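PDB 5ITG: sorbitol dehydrogenase from Gluconobacter oxydans, which probably oxidises D-sorbitol to L-sorbose with a nicotinamide cofactor, as a member of the mannitol dehydrogenase family. Local coordinates for residues A[428-433]-A[447-452]; A[435-438]-A[444-447]. All blocks are in the same frame, centred on the assembly; numbering follows the deposited sequence.

Overall arrangement
Both contacts lie in the mannitol dehydrogenase C-terminal domain, in the last part of the chain, and both bring the chain back to helix 432-439 or its lead-in. Coming from the N terminus, the chain passes 428-433, the lead-in to that helix, then 435-438 within it; it turns and runs through 444-447 and 447-452 toward helix 461-477. Contact 2 closes the inner, tight loop and contact 1 the outer one, so the two nest, with Leu447 common to both. Their centres lie about 8 Å apart. Phe452 packs on Ser446, and Leu449 reaches Ala438. Together they lay the returning loop along helix 432-439, beside helices 377-394 and 400-412.

Contact 1: A[428-433]-A[447-452]; sequences PTYGDA and LKLPAF
Tyr430 reaches across to 447-452 with the far end of its ring and meets three consecutive residues, Leu449, Pro450 and Ala451. Leu449 CD2 lies over one face of the ring, 4.0 Å from Tyr430 CZ, and the two side chains cross at about a right angle. The phenol oxygen is bordered by carbon, with Tyr430 OH 3.7 Å from Leu449 CB and equally 3.7 Å from Ala451 CB. Pro450 approaches the ring obliquely, its CD 3.9 Å from Tyr430 CE1. The ring reaches these residues because CG of Tyr430 is anti to its carbonyl carbon (chi1 -76°), which swings the hydroxyl toward the loop although the CB itself does not head there.

Further out, Cys378 of helix 377-394 touches Tyr430, Pro450 and Ala451, while Leu410 of helix 400-412 packs against Leu449. Gln382 NE2 holds the carbonyl oxygen of Pro450. Gly431, next in the chain, is at the N-cap position of helix 432-439, so the tyrosine sits just ahead of that helix. This is buried packing within the C-terminal helical domain, joining a helix entry to the loop that returns past it.

A leucine in place of Tyr430 would probably leave the hydroxyl of Tyr409 without this partner and open a gap beside Ala451. No hydrogen bond crosses between the two segments, and packing alone joins them; the buried Tyr430 OH, hemmed by carbon here, meets its polar need through the hydrogen bond to Tyr409 OH.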
loop_
_atom_site.group_PDB
_atom_site.type_symbol
_atom_site.label_atom_id
_atom_site.label_comp_id
_atom_site.label_asym_id
_atom_site.label_seq_id
_atom_site.Cartn_x
_atom_site.Cartn_y
_atom_site.Cartn_z
ATOM N N PRO A 428 -6.704 -10.673 15.926
ATOM C CA PRO A 428 -6.554 -12.049 15.441
ATOM C C PRO A 428 -5.537 -12.909 16.191
ATOM O O PRO A 428 -5.777 -14.091 16.420
ATOM C CB PRO A 428 -6.169 -11.851 13.977
ATOM C CG PRO A 428 -6.901 -10.605 13.610
ATOM C CD PRO A 428 -6.624 -9.718 14.806
ATOM N N THR A 429 -4.413 -12.315 16.584
ATOM C CA THR A 429 -3.362 -13.061 17.273
ATOM C C THR A 429 -3.647 -13.325 18.747
ATOM O O THR A 429 -2.917 -14.073 19.396
ATOM C CB THR A 429 -2.006 -12.330 17.176
ATOM O OG1 THR A 429 -2.084 -11.082 17.878
ATOM C CG2 THR A 429 -1.645 -12.067 15.723
ATOM N N TYR A 430 -4.695 -12.710 19.277
ATOM C CA TYR A 430 -5.047 -12.899 20.679
ATOM C C TYR A 430 -5.978 -14.089 20.870
ATOM O O TYR A 430 -6.867 -14.332 20.051
ATOM C CB TYR A 430 -5.730 -11.646 21.244
ATOM C CG TYR A 430 -4.803 -10.490 21.554
ATOM C CD1 TYR A 430 -3.448 -10.535 21.219
ATOM C CD2 TYR A 430 -5.288 -9.338 22.178
ATOM C CE1 TYR A 430 -2.601 -9.457 21.499
ATOM C CE2 TYR A 430 -4.455 -8.263 22.459
ATOM C CZ TYR A 430 -3.112 -8.326 22.115
ATOM O OH TYR A 430 -2.291 -7.250 22.370
ATOM N N GLY A 431 -5.756 -14.822 21.957
ATOM C CA GLY A 431 -6.588 -15.967 22.281
ATOM C C GLY A 431 -7.317 -15.665 23.578
ATOM O O GLY A 431 -7.429 -14.500 23.966
ATOM N N ASP A 432 -7.805 -16.700 24.257
ATOM C CA ASP A 432 -8.521 -16.511 25.516
ATOM C C ASP A 432 -7.603 -15.933 26.581
ATOM O O ASP A 432 -7.996 -15.048 27.344
ATOM C CB ASP A 432 -9.095 -17.841 26.020
ATOM C CG ASP A 432 -10.096 -18.446 25.059
ATOM O OD1 ASP A 432 -10.985 -17.709 24.582
ATOM O OD2 ASP A 432 -10.000 -19.664 24.789
ATOM N N ALA A 433 -6.377 -16.445 26.634
ATOM C CA ALA A 433 -5.398 -15.979 27.604
ATOM C C ALA A 433 -5.151 -14.476 27.440
ATOM O O ALA A 433 -5.281 -13.705 28.390
ATOM C CB ALA A 433 -4.093 -16.747 27.434
ATOM N N LEU A 447 0.020 -5.587 30.650
ATOM C CA LEU A 447 1.350 -5.141 30.247
ATOM C C LEU A 447 2.086 -6.347 29.668
ATOM O O LEU A 447 3.061 -6.204 28.932
ATOM C CB LEU A 447 2.122 -4.579 31.443
ATOM C CG LEU A 447 1.738 -3.172 31.913
ATOM C CD1 LEU A 447 2.489 -2.825 33.186
ATOM C CD2 LEU A 447 2.063 -2.166 30.823
ATOM N N LYS A 448 1.597 -7.542 29.993
ATOM C CA LYS A 448 2.204 -8.772 29.497
ATOM C C LYS A 448 1.742 -9.159 28.090
ATOM O O LYS A 448 2.238 -10.136 27.530
ATOM C CB LYS A 448 1.914 -9.927 30.465
ATOM C CG LYS A 448 2.342 -9.644 31.900
ATOM C CD LYS A 448 1.895 -10.752 32.851
ATOM C CE LYS A 448 0.373 -10.836 32.954
ATOM N NZ LYS A 448 -0.038 -11.985 33.804
ATOM N N LEU A 449 0.801 -8.409 27.512
ATOM C CA LEU A 449 0.326 -8.737 26.163
ATOM C C LEU A 449 1.508 -8.755 25.197
ATOM O O LEU A 449 2.488 -8.048 25.398
ATOM C CB LEU A 449 -0.723 -7.728 25.685
ATOM C CG LEU A 449 -2.089 -7.797 26.377
ATOM C CD1 LEU A 449 -2.950 -6.605 25.963
ATOM C CD2 LEU A 449 -2.772 -9.114 26.022
ATOM N N PRO A 450 1.426 -9.572 24.136
ATOM C CA PRO A 450 2.483 -9.702 23.124
ATOM C C PRO A 450 2.811 -8.407 22.381
ATOM O O PRO A 450 3.886 -8.273 21.798
ATOM C CB PRO A 450 1.927 -10.761 22.172
ATOM C CG PRO A 450 1.000 -11.567 23.037
ATOM C CD PRO A 450 0.313 -10.494 23.847
ATOM N N ALA A 451 1.883 -7.459 22.405
ATOM C CA ALA A 451 2.061 -6.187 21.710
ATOM C C ALA A 451 3.350 -5.451 22.076
ATOM O O ALA A 451 3.927 -4.753 21.237
ATOM C CB ALA A 451 0.856 -5.274 21.984
ATOM N N PHE A 452 3.800 -5.627 23.314
ATOM C CA PHE A 452 4.979 -4.936 23.817
ATOM C C PHE A 452 6.264 -5.767 23.891
ATOM O O PHE A 452 7.258 -5.328 24.482
ATOM C CB PHE A 452 4.639 -4.355 25.192
ATOM C CG PHE A 452 3.244 -3.785 25.271
ATOM C CD1 PHE A 452 2.804 -2.847 24.332
ATOM C CD2 PHE A 452 2.352 -4.218 26.249
ATOM C CE1 PHE A 452 1.493 -2.354 24.364
ATOM C CE2 PHE A 452 1.037 -3.730 26.289
ATOM C CZ PHE A 452 0.607 -2.799 25.345
#

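Contact 2: A[435-438]-A[444-447]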
loop_
_atom_site.group_PDB
_atom_site.type_symbol
_atom_site.label_atom_id
_atom_site.label_comp_id
_atom_site.label_asym_id
_atom_site.label_seq_id
_atom_site.Cartn_x
_atom_site.Cartn_y
_atom_site.Cartn_z
ATOM N N TRP A 435 -6.908 -12.113 25.828
ATOM C CA TRP A 435 -8.106 -11.322 26.090
ATOM C C TRP A 435 -8.475 -11.233 27.561
ATOM O O TRP A 435 -9.084 -10.253 27.987
ATOM C CB TRP A 435 -9.295 -11.860 25.286
ATOM C CG TRP A 435 -9.373 -11.299 23.898
ATOM C CD1 TRP A 435 -9.339 -11.998 22.726
ATOM C CD2 TRP A 435 -9.511 -9.916 23.536
ATOM N NE1 TRP A 435 -9.449 -11.138 21.658
ATOM C CE2 TRP A 435 -9.556 -9.855 22.126
ATOM C CE3 TRP A 435 -9.602 -8.724 24.266
ATOM C CZ2 TRP A 435 -9.690 -8.647 21.429
ATOM C CZ3 TRP A 435 -9.736 -7.521 23.574
ATOM C CH2 TRP A 435 -9.778 -7.495 22.169
ATOM N N LYS A 436 -8.113 -12.248 28.339
ATOM C CA LYS A 436 -8.412 -12.231 29.765
ATOM C C LYS A 436 -7.615 -11.102 30.402
ATOM O O LYS A 436 -8.139 -10.334 31.206
ATOM C CB LYS A 436 -8.022 -13.557 30.424
ATOM C CG LYS A 436 -8.161 -13.547 31.947
ATOM C CD LYS A 436 -7.696 -14.862 32.561
ATOM C CE LYS A 436 -7.894 -14.882 34.073
ATOM N NZ LYS A 436 -7.519 -16.200 34.661
ATOM N N LEU A 437 -6.343 -11.015 30.037
ATOM C CA LEU A 437 -5.462 -9.977 30.559
ATOM C C LEU A 437 -5.964 -8.603 30.138
ATOM O O LEU A 437 -6.097 -7.697 30.958
ATOM C CB LEU A 437 -4.038 -10.177 30.030
ATOM C CG LEU A 437 -3.291 -11.434 30.480
ATOM C CD1 LEU A 437 -1.958 -11.522 29.751
ATOM C CD2 LEU A 437 -3.075 -11.392 31.985
ATOM N N ALA A 438 -6.240 -8.467 28.847
ATOM C CA ALA A 438 -6.715 -7.213 28.277
ATOM C C ALA A 438 -7.953 -6.676 28.980
ATOM O O ALA A 438 -8.125 -5.465 29.092
ATOM C CB ALA A 438 -7.010 -7.401 26.801
ATOM N N GLU A 444 -2.149 -3.717 35.642
ATOM C CA GLU A 444 -0.828 -4.292 35.397
ATOM C C GLU A 444 -0.807 -5.517 34.491
ATOM O O GLU A 444 0.117 -5.692 33.701
ATOM C CB GLU A 444 -0.180 -4.673 36.726
ATOM C CG GLU A 444 -0.125 -3.552 37.737
ATOM C CD GLU A 444 0.304 -4.037 39.106
ATOM O OE1 GLU A 444 1.406 -4.619 39.214
ATOM O OE2 GLU A 444 -0.462 -3.835 40.075
ATOM N N SER A 445 -1.819 -6.367 34.618
ATOM C CA SER A 445 -1.889 -7.595 33.839
ATOM C C SER A 445 -1.657 -7.476 32.339
ATOM O O SER A 445 -0.830 -8.199 31.791
ATOM C CB SER A 445 -3.228 -8.295 34.079
ATOM O OG SER A 445 -3.355 -8.675 35.435
ATOM N N SER A 446 -2.374 -6.572 31.674
ATOM C CA SER A 446 -2.233 -6.439 30.226
ATOM C C SER A 446 -0.878 -5.928 29.733
ATOM O O SER A 446 -0.646 -5.859 28.531
ATOM C CB SER A 446 -3.380 -5.595 29.634
ATOM O OG SER A 446 -3.509 -4.341 30.269
ATOM N N LEU A 447 0.020 -5.587 30.650
ATOM C CA LEU A 447 1.350 -5.141 30.247
ATOM C C LEU A 447 2.086 -6.347 29.668
ATOM O O LEU A 447 3.061 -6.204 28.932
ATOM C CB LEU A 447 2.122 -4.579 31.443
ATOM C CG LEU A 447 1.738 -3.172 31.913
ATOM C CD1 LEU A 447 2.489 -2.825 33.186
ATOM C CD2 LEU A 447 2.063 -2.166 30.823
HETATM O O HOH W 1 -5.774 -3.908 28.551
#
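Leu437 and Ser445 each direct their CB toward the other segment and meet through the leucine's branched end, Leu437 CD2 lying 3.7 Å from Ser445 CB. Leu437 CD2 is also 3.9 Å from Ser445 O, and Leu437 CD1 borders that carbonyl oxygen too, so both branches of Leu437 lie against Ser445. With CG anti to its carbonyl carbon (chi1 -66°), Leu437 brings its methyls over the start of the 3-10 turn. The serine side chain meets it through CB, while its OG is engaged by Asp442 OD2, just before the segment.

Ser446 packs on the helix backbone instead: its CB sits 3.7 Å from Leu437 O and 3.9 Å from Ala438 CA. The backbones are close here, with 4.8 Å between the CA atoms of Leu437 and Ser446. This is a helix followed by a tight reversal into a 3-10 turn, closed by the backbone bond from Leu447 N to Glu444 O, within the mannitol dehydrogenase C-terminal domain.

No direct hydrogen bond joins the two segments; one water bridges them. The water donates to Ala438 O at 2.9 Å and accepts from Ser446 OG, also at 2.9 Å, linking a carbonyl in the last turn of helix 432-439 to the serine hydroxyl. That hydroxyl lies between its own backbone N and carbonyl carbon (chi1 54°), which brings it within hydrogen-bonding distance of the water. The CB of Leu447 points away from 435-438, and its side chain packs on Val467 and Ile468 of helix 461-477.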